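Long-range contacts in periplasmic binding protein (Veillonella parvula, PDB 4OVK), which probably captures a solute in the periplasm and delivers it to an ABC transporter for uptake: residues Val221-Ile226 against Glu253-Ser258; Thr228-Ile233 against Ser258-Val263. One frame throughout, in Å; residues are numbered along the deposited sequence.

Overall arrangement
Entering the second half of the chain, strand 218-220 leads into helix 223-229. Its start packs on the loop before helix 261-264, its end and following turn on the close of that loop and the first residues of helix 261-264. Interaction 1 closes a loop from 221-226 to 253-258; interaction 2 closes one from 228-233 to 258-263. Because the segments alternate along the sequence, the two loops cross rather than nest, and Ser258 belongs to both. Their centres lie about 10 Å apart, bridged by packing of Ile226 on Pro231 and Ile260. Together they fasten helix 223-229 and the turn into strand 233-236 to the segment before strand 268-270, its neighbour in one parallel four-stranded sheet.

Interaction 1: residues Val221-Ile226 against Glu253-Ser258; sequences VSMEEI and EGQNWS
One face of the Trp257 indole is covered by the end of the selenomethionine Met223, while the amide oxygen of Gln255 sits in the ring plane at the edge. Met223 CE lies 3.9 Å from the centroid of the six-membered ring of Trp257, a CH-pi contact, and Met223 SE stands 4.1 Å from the centroid of the five-membered ring, a Met-aromatic contact. Both rings of the indole are therefore met from above by neighbouring atoms of one side chain. Ile226 approaches obliquely, bringing CG2 to 3.7 Å from Trp257 CZ3 and CD1 close to CH2. The indole also touches Leu184 of strand 180-184.

The reach of Met223 follows from its torsions: CG is anti to the backbone N (chi1 -173°), then bends at chi2 and chi3 lay the selenium and methyl over the indole. On the way SE passes Gln255 CB at 3.8 Å, the two side chains crossing at about a right angle, and CE comes within 3.3 Å of Asn256 O.

At the ring edge, Trp257 NE1 donates to a lone pair of Gln255 OE1 (2.9 Å), satisfying the buried indole N-H, which would limit how the ring can turn. Gln255 NE2 in turn donates to Lys187 O, so its amide links the indole to a neighbouring loop. Asn256 turns its end away from Met223 and closes an Asx turn through Ser258 N, and its OD1 also accepts from Ser258 OG. On the helix side, Glu225 N bonds to Ser222 OG at 2.9 Å and Ser222 N returns a bond to Glu225 OE2. This capping box starts the helix that leads into strand 233-236 of the parallel sheet, its first turn held to a loop tryptophan by Met-aromatic packing.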
ATOM      1  N   VAL A 221      12.338  -2.813 -19.370  1.00 31.61           N
ATOM      2  CA  VAL A 221      13.080  -3.904 -20.002  1.00 33.25           C
ATOM      3  C   VAL A 221      12.549  -4.133 -21.420  1.00 33.27           C
ATOM      4  O   VAL A 221      11.603  -3.468 -21.849  1.00 39.37           O
ATOM      5  CB  VAL A 221      12.990  -5.211 -19.170  1.00 33.67           C
ATOM      6  CG1 VAL A 221      13.459  -4.964 -17.737  1.00 34.68           C
ATOM      7  CG2 VAL A 221      11.576  -5.799 -19.184  1.00 29.41           C
ATOM      8  N   SER A 222      13.173  -5.056 -22.150  1.00 39.44           N
ATOM      9  CA  SER A 222      12.750  -5.392 -23.514  1.00 39.17           C
ATOM     10  C   SER A 222      11.746  -6.550 -23.523  1.00 36.75           C
ATOM     11  O   SER A 222      11.754  -7.399 -22.627  1.00 33.27           O
ATOM     12  CB  SER A 222      13.960  -5.781 -24.366  1.00 41.81           C
ATOM     13  OG  SER A 222      14.490  -7.035 -23.961  1.00 38.85           O
HETATM   14  N   MSE A 223      10.905  -6.596 -24.554  1.00 34.88           N
HETATM   15  CA  MSE A 223      10.002  -7.730 -24.747  1.00 34.48           C
HETATM   16  C   MSE A 223      10.810  -8.997 -24.921  1.00 34.27           C
HETATM   17  O   MSE A 223      10.377 -10.070 -24.500  1.00 29.45           O
HETATM   18  CB  MSE A 223       9.084  -7.490 -25.947  1.00 36.52           C
HETATM   19  CG  MSE A 223       8.003  -8.555 -26.120  1.00 38.17           C
HETATM   20 SE   MSE A 223       6.629  -8.390 -24.720  1.00 39.78          SE
HETATM   21  CE  MSE A 223       6.428 -10.286 -24.255  1.00 33.34           C
ATOM     22  N   GLU A 224      11.992  -8.890 -25.521  1.00 34.69           N
ATOM     23  CA  GLU A 224      12.854 -10.056 -25.707  1.00 39.65           C
ATOM     24  C   GLU A 224      13.311 -10.660 -24.367  1.00 37.40           C
ATOM     25  O   GLU A 224      13.299 -11.885 -24.204  1.00 40.58           O
ATOM     26  CB  GLU A 224      14.054  -9.705 -26.597  1.00 48.24           C
ATOM     27  CG  GLU A 224      14.889 -10.905 -27.011  1.00 58.87           C
ATOM     28  CD  GLU A 224      16.192 -11.017 -26.236  1.00 71.66           C
ATOM     29  OE1 GLU A 224      17.181 -10.362 -26.634  1.00 81.87           O
ATOM     30  OE2 GLU A 224      16.232 -11.774 -25.239  1.00 73.64           O
ATOM     31  N   GLU A 225      13.688  -9.807 -23.412  1.00 37.85           N
ATOM     32  CA  GLU A 225      14.051 -10.264 -22.058  1.00 35.92           C
ATOM     33  C   GLU A 225      12.904 -11.036 -21.403  1.00 32.74           C
ATOM     34  O   GLU A 225      13.112 -12.102 -20.816  1.00 36.46           O
ATOM     35  CB  GLU A 225      14.429  -9.078 -21.155  1.00 39.08           C
ATOM     36  CG  GLU A 225      15.826  -8.526 -21.373  1.00 43.77           C
ATOM     37  CD  GLU A 225      16.054  -7.207 -20.651  1.00 48.10           C
ATOM     38  OE1 GLU A 225      16.620  -7.239 -19.538  1.00 52.26           O
ATOM     39  OE2 GLU A 225      15.659  -6.144 -21.187  1.00 48.60           O
ATOM     40  N   ILE A 226      11.695 -10.489 -21.508  1.00 27.63           N
ATOM     41  CA  ILE A 226      10.513 -11.104 -20.905  1.00 29.34           C
ATOM     42  C   ILE A 226      10.198 -12.457 -21.564  1.00 32.60           C
ATOM     43  O   ILE A 226       9.832 -13.416 -20.875  1.00 28.02           O
ATOM     44  CB  ILE A 226       9.295 -10.141 -20.939  1.00 30.05           C
ATOM     45  CG1 ILE A 226       9.561  -8.922 -20.032  1.00 31.40           C
ATOM     46  CG2 ILE A 226       8.010 -10.849 -20.512  1.00 29.21           C
ATOM     47  CD1 ILE A 226       8.548  -7.808 -20.172  1.00 32.14           C
ATOM     48  N   GLU A 253       0.819  -2.320 -28.274  1.00 28.10           N
ATOM     49  CA  GLU A 253       1.667  -2.103 -29.457  1.00 34.49           C
ATOM     50  C   GLU A 253       3.117  -2.471 -29.210  1.00 34.17           C
ATOM     51  O   GLU A 253       3.679  -2.116 -28.175  1.00 40.47           O
ATOM     52  CB  GLU A 253       1.608  -0.642 -29.923  1.00 44.32           C
ATOM     53  CG  GLU A 253       0.692  -0.402 -31.109  1.00 53.71           C
ATOM     54  CD  GLU A 253       0.702   1.044 -31.554  1.00 53.01           C
ATOM     55  OE1 GLU A 253       1.560   1.415 -32.384  1.00 71.32           O
ATOM     56  OE2 GLU A 253      -0.151   1.800 -31.064  1.00 44.39           O
ATOM     57  N   GLY A 254       3.714  -3.179 -30.171  1.00 35.32           N
ATOM     58  CA  GLY A 254       5.117  -3.606 -30.084  1.00 37.60           C
ATOM     59  C   GLY A 254       5.395  -4.788 -29.162  1.00 36.93           C
ATOM     60  O   GLY A 254       6.556  -5.131 -28.924  1.00 42.79           O
ATOM     61  N   GLN A 255       4.346  -5.424 -28.649  1.00 31.63           N
ATOM     62  CA  GLN A 255       4.512  -6.512 -27.685  1.00 29.37           C
ATOM     63  C   GLN A 255       3.715  -7.715 -28.123  1.00 29.62           C
ATOM     64  O   GLN A 255       2.567  -7.599 -28.531  1.00 33.28           O
ATOM     65  CB  GLN A 255       4.062  -6.073 -26.281  1.00 27.24           C
ATOM     66  CG  GLN A 255       4.786  -4.836 -25.765  1.00 29.97           C
ATOM     67  CD  GLN A 255       4.151  -4.241 -24.521  1.00 28.16           C
ATOM     68  OE1 GLN A 255       3.599  -4.948 -23.678  1.00 25.77           O
ATOM     69  NE2 GLN A 255       4.234  -2.921 -24.399  1.00 31.27           N
ATOM     70  N   ASN A 256       4.350  -8.872 -28.047  1.00 31.46           N
ATOM     71  CA  ASN A 256       3.708 -10.133 -28.335  1.00 33.94           C
ATOM     72  C   ASN A 256       3.843 -11.024 -27.101  1.00 31.12           C
ATOM     73  O   ASN A 256       4.902 -11.598 -26.836  1.00 31.91           O
ATOM     74  CB  ASN A 256       4.343 -10.781 -29.566  1.00 39.03           C
ATOM     75  CG  ASN A 256       3.625 -12.045 -30.002  1.00 41.01           C
ATOM     76  OD1 ASN A 256       2.729 -12.545 -29.319  1.00 36.59           O
ATOM     77  ND2 ASN A 256       4.025 -12.572 -31.147  1.00 47.74           N
ATOM     78  N   TRP A 257       2.752 -11.114 -26.355  1.00 28.69           N
ATOM     79  CA  TRP A 257       2.690 -11.884 -25.119  1.00 25.73           C
ATOM     80  C   TRP A 257       2.201 -13.326 -25.350  1.00 26.25           C
ATOM     81  O   TRP A 257       2.204 -14.114 -24.420  1.00 24.52           O
ATOM     82  CB  TRP A 257       1.763 -11.165 -24.125  1.00 23.43           C
ATOM     83  CG  TRP A 257       2.355  -9.890 -23.606  1.00 23.36           C
ATOM     84  CD1 TRP A 257       2.253  -8.652 -24.164  1.00 24.86           C
ATOM     85  CD2 TRP A 257       3.158  -9.739 -22.434  1.00 22.69           C
ATOM     86  NE1 TRP A 257       2.945  -7.731 -23.411  1.00 23.16           N
ATOM     87  CE2 TRP A 257       3.513  -8.372 -22.344  1.00 23.43           C
ATOM     88  CE3 TRP A 257       3.614 -10.623 -21.450  1.00 23.19           C
ATOM     89  CZ2 TRP A 257       4.298  -7.866 -21.301  1.00 23.25           C
ATOM     90  CZ3 TRP A 257       4.403 -10.119 -20.411  1.00 23.40           C
ATOM     91  CH2 TRP A 257       4.730  -8.754 -20.344  1.00 25.27           C
ATOM     92  N   SER A 258       1.814 -13.668 -26.582  1.00 28.22           N
ATOM     93  CA  SER A 258       1.022 -14.894 -26.841  1.00 29.77           C
ATOM     94  C   SER A 258       1.706 -16.228 -26.520  1.00 30.24           C
ATOM     95  O   SER A 258       1.025 -17.226 -26.276  1.00 32.77           O
ATOM     96  CB  SER A 258       0.514 -14.918 -28.289  1.00 31.93           C
ATOM     97  OG  SER A 258       1.578 -15.074 -29.213  1.00 29.58           O
TER

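Interaction 2: residues Thr228-Ile233 against Ser258-Val263; sequences TWDPDI and SNIKAV
Ala262 and Lys261 dock through their backbone N-H groups on the turn that follows helix 223-229, and here the packing is tight. Lys261 N donates to Asp230 OD1 at 2.8 Å, nearly straight and on the syn side of the carboxylate, 20° out of its plane. One residue further on, Ala262 N donates to Pro231 O (2.9 Å), a more bent bond. Ala262 CB fits against the backbone, 3.3 Å from Asp232 O, while Ile260 CG2 packs on Pro231 CD at 3.8 Å.

Towards solvent the contact loosens and water enters. The extended Lys261 chain crosses the Asp230 carboxylate at about a right angle, its CE 3.4 Å from Asp230 OD2, and runs alongside Asp232. Its NZ remains 4.3 Å from Asp230 OD2, beyond salt-bridge range, and makes a weak bond to a water that donates to Asp230 O. A second water joins Asp230 OD2 to Asn259 O, whereas Asp232 OD2 is engaged by Lys180 N of strand 180-184.

A chi1 of -158° swings the Asp230 carboxylate away from its own N and across to the start of helix 261-264. An alanine here would remove the acceptor of Lys261 N and is likely to leave that first-turn N-H, and the water at Asn259 O, without their mate. The carboxylate lies by the N-terminal end of helix 261-264, where the N-H groups at the start of this short helix, and to a lesser degree the nearby lysine, would be expected to favour its negative charge.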
ATOM      1  N   THR A 228      12.390 -14.417 -22.895  1.00 37.93           N
ATOM      2  CA  THR A 228      13.433 -15.304 -22.374  1.00 37.66           C
ATOM      3  C   THR A 228      13.109 -15.813 -20.959  1.00 33.31           C
ATOM      4  O   THR A 228      13.208 -17.022 -20.691  1.00 31.42           O
ATOM      5  CB  THR A 228      14.801 -14.588 -22.392  1.00 38.38           C
ATOM      6  OG1 THR A 228      15.141 -14.270 -23.745  1.00 40.95           O
ATOM      7  CG2 THR A 228      15.902 -15.450 -21.791  1.00 40.69           C
ATOM      8  N   TRP A 229      12.712 -14.902 -20.067  1.00 32.60           N
ATOM      9  CA  TRP A 229      12.324 -15.277 -18.700  1.00 31.72           C
ATOM     10  C   TRP A 229      11.175 -16.278 -18.736  1.00 29.31           C
ATOM     11  O   TRP A 229      11.199 -17.280 -18.025  1.00 30.80           O
ATOM     12  CB  TRP A 229      11.902 -14.054 -17.868  1.00 31.16           C
ATOM     13  CG  TRP A 229      12.980 -13.024 -17.651  1.00 32.23           C
ATOM     14  CD1 TRP A 229      14.327 -13.221 -17.694  1.00 34.40           C
ATOM     15  CD2 TRP A 229      12.787 -11.641 -17.335  1.00 31.48           C
ATOM     16  NE1 TRP A 229      14.989 -12.041 -17.443  1.00 35.72           N
ATOM     17  CE2 TRP A 229      14.067 -11.057 -17.212  1.00 33.81           C
ATOM     18  CE3 TRP A 229      11.657 -10.837 -17.146  1.00 29.28           C
ATOM     19  CZ2 TRP A 229      14.247  -9.707 -16.914  1.00 36.16           C
ATOM     20  CZ3 TRP A 229      11.836  -9.494 -16.842  1.00 32.24           C
ATOM     21  CH2 TRP A 229      13.122  -8.944 -16.730  1.00 34.70           C
ATOM     22  N   ASP A 230      10.177 -15.993 -19.575  1.00 28.00           N
ATOM     23  CA  ASP A 230       8.992 -16.847 -19.729  1.00 28.39           C
ATOM     24  C   ASP A 230       8.302 -17.116 -18.377  1.00 26.43           C
ATOM     25  O   ASP A 230       8.227 -18.263 -17.918  1.00 28.98           O
ATOM     26  CB  ASP A 230       9.369 -18.164 -20.437  1.00 29.89           C
ATOM     27  CG  ASP A 230       8.177 -18.839 -21.099  1.00 31.73           C
ATOM     28  OD1 ASP A 230       7.083 -18.238 -21.139  1.00 29.84           O
ATOM     29  OD2 ASP A 230       8.334 -19.971 -21.607  1.00 40.75           O
ATOM     30  N   PRO A 231       7.801 -16.053 -17.730  1.00 21.68           N
ATOM     31  CA  PRO A 231       7.204 -16.229 -16.412  1.00 19.00           C
ATOM     32  C   PRO A 231       5.966 -17.127 -16.435  1.00 19.35           C
ATOM     33  O   PRO A 231       5.236 -17.174 -17.446  1.00 19.76           O
ATOM     34  CB  PRO A 231       6.854 -14.795 -15.986  1.00 19.02           C
ATOM     35  CG  PRO A 231       6.715 -14.044 -17.257  1.00 20.90           C
ATOM     36  CD  PRO A 231       7.709 -14.654 -18.192  1.00 22.98           C
ATOM     37  N   ASP A 232       5.785 -17.863 -15.341  1.00 18.94           N
ATOM     38  CA  ASP A 232       4.600 -18.712 -15.104  1.00 18.46           C
ATOM     39  C   ASP A 232       3.380 -17.911 -14.638  1.00 18.70           C
ATOM     40  O   ASP A 232       2.226 -18.296 -14.892  1.00 19.39           O
ATOM     41  CB  ASP A 232       4.925 -19.771 -14.047  1.00 20.55           C
ATOM     42  CG  ASP A 232       6.101 -20.662 -14.443  1.00 23.97           C
ATOM     43  OD1 ASP A 232       5.955 -21.451 -15.407  1.00 28.15           O
ATOM     44  OD2 ASP A 232       7.171 -20.574 -13.785  1.00 24.92           O
ATOM     45  N   ILE A 233       3.643 -16.813 -13.927  1.00 17.57           N
ATOM     46  CA  ILE A 233       2.603 -15.966 -13.343  1.00 16.05           C
ATOM     47  C   ILE A 233       2.977 -14.509 -13.609  1.00 14.91           C
ATOM     48  O   ILE A 233       4.153 -14.152 -13.515  1.00 15.91           O
ATOM     49  CB  ILE A 233       2.485 -16.203 -11.818  1.00 16.64           C
ATOM     50  CG1 ILE A 233       2.004 -17.627 -11.527  1.00 16.87           C
ATOM     51  CG2 ILE A 233       1.524 -15.209 -11.169  1.00 16.99           C
ATOM     52  CD1 ILE A 233       2.118 -18.037 -10.069  1.00 19.23           C
ATOM     53  N   SER A 258       1.814 -13.668 -26.582  1.00 28.22           N
ATOM     54  CA  SER A 258       1.022 -14.894 -26.841  1.00 29.77           C
ATOM     55  C   SER A 258       1.706 -16.228 -26.520  1.00 30.24           C
ATOM     56  O   SER A 258       1.025 -17.226 -26.276  1.00 32.77           O
ATOM     57  CB  SER A 258       0.514 -14.918 -28.289  1.00 31.93           C
ATOM     58  OG  SER A 258       1.578 -15.074 -29.213  1.00 29.58           O
ATOM     59  N   ASN A 259       3.036 -16.245 -26.523  1.00 29.12           N
ATOM     60  CA  ASN A 259       3.798 -17.472 -26.305  1.00 30.20           C
ATOM     61  C   ASN A 259       4.401 -17.581 -24.898  1.00 28.22           C
ATOM     62  O   ASN A 259       5.191 -18.492 -24.631  1.00 29.56           O
ATOM     63  CB  ASN A 259       4.901 -17.575 -27.362  1.00 35.76           C
ATOM     64  CG  ASN A 259       4.348 -17.730 -28.767  1.00 47.28           C
ATOM     65  OD1 ASN A 259       3.414 -18.504 -29.001  1.00 61.22           O
ATOM     66  ND2 ASN A 259       4.925 -16.995 -29.713  1.00 55.81           N
ATOM     67  N   ILE A 260       4.018 -16.670 -24.001  1.00 24.14           N
ATOM     68  CA  ILE A 260       4.509 -16.680 -22.620  1.00 26.24           C
ATOM     69  C   ILE A 260       3.660 -17.660 -21.809  1.00 25.52           C
ATOM     70  O   ILE A 260       2.432 -17.653 -21.928  1.00 25.66           O
ATOM     71  CB  ILE A 260       4.430 -15.275 -21.981  1.00 27.18           C
ATOM     72  CG1 ILE A 260       5.285 -14.269 -22.762  1.00 30.63           C
ATOM     73  CG2 ILE A 260       4.831 -15.321 -20.505  1.00 26.41           C
ATOM     74  CD1 ILE A 260       6.758 -14.333 -22.470  1.00 33.78           C
ATOM     75  N   LYS A 261       4.309 -18.485 -20.984  1.00 25.20           N
ATOM     76  CA  LYS A 261       3.605 -19.507 -20.182  1.00 24.96           C
ATOM     77  C   LYS A 261       2.416 -18.926 -19.398  1.00 22.34           C
ATOM     78  O   LYS A 261       1.308 -19.450 -19.473  1.00 22.59           O
ATOM     79  CB  LYS A 261       4.567 -20.220 -19.221  1.00 27.40           C
ATOM     80  CG  LYS A 261       5.587 -21.139 -19.893  1.00 30.32           C
ATOM     81  CD  LYS A 261       6.651 -21.588 -18.887  1.00 35.20           C
ATOM     82  CE  LYS A 261       7.658 -22.553 -19.484  1.00 37.85           C
ATOM     83  NZ  LYS A 261       8.728 -22.887 -18.500  1.00 43.40           N
ATOM     84  N   ALA A 262       2.645 -17.838 -18.665  1.00 20.85           N
ATOM     85  CA  ALA A 262       1.567 -17.186 -17.899  1.00 20.27           C
ATOM     86  C   ALA A 262       0.371 -16.817 -18.770  1.00 19.96           C
ATOM     87  O   ALA A 262      -0.762 -16.855 -18.312  1.00 19.02           O
ATOM     88  CB  ALA A 262       2.076 -15.944 -17.160  1.00 20.88           C
ATOM     89  N   VAL A 263       0.630 -16.470 -20.028  1.00 21.29           N
ATOM     90  CA  VAL A 263      -0.421 -16.046 -20.939  1.00 20.56           C
ATOM     91  C   VAL A 263      -1.168 -17.259 -21.494  1.00 22.47           C
ATOM     92  O   VAL A 263      -2.402 -17.280 -21.521  1.00 25.34           O
ATOM     93  CB  VAL A 263       0.148 -15.155 -22.061  1.00 24.60           C
ATOM     94  CG1 VAL A 263      -0.948 -14.739 -23.036  1.00 27.91           C
ATOM     95  CG2 VAL A 263       0.811 -13.928 -21.449  1.00 25.83           C
TER
HETATM   96  O   HOH W   1      10.092 -20.106 -17.084  1.00 35.37           O
HETATM   97  O   HOH W   2       6.351 -20.681 -23.512  1.00 41.82           O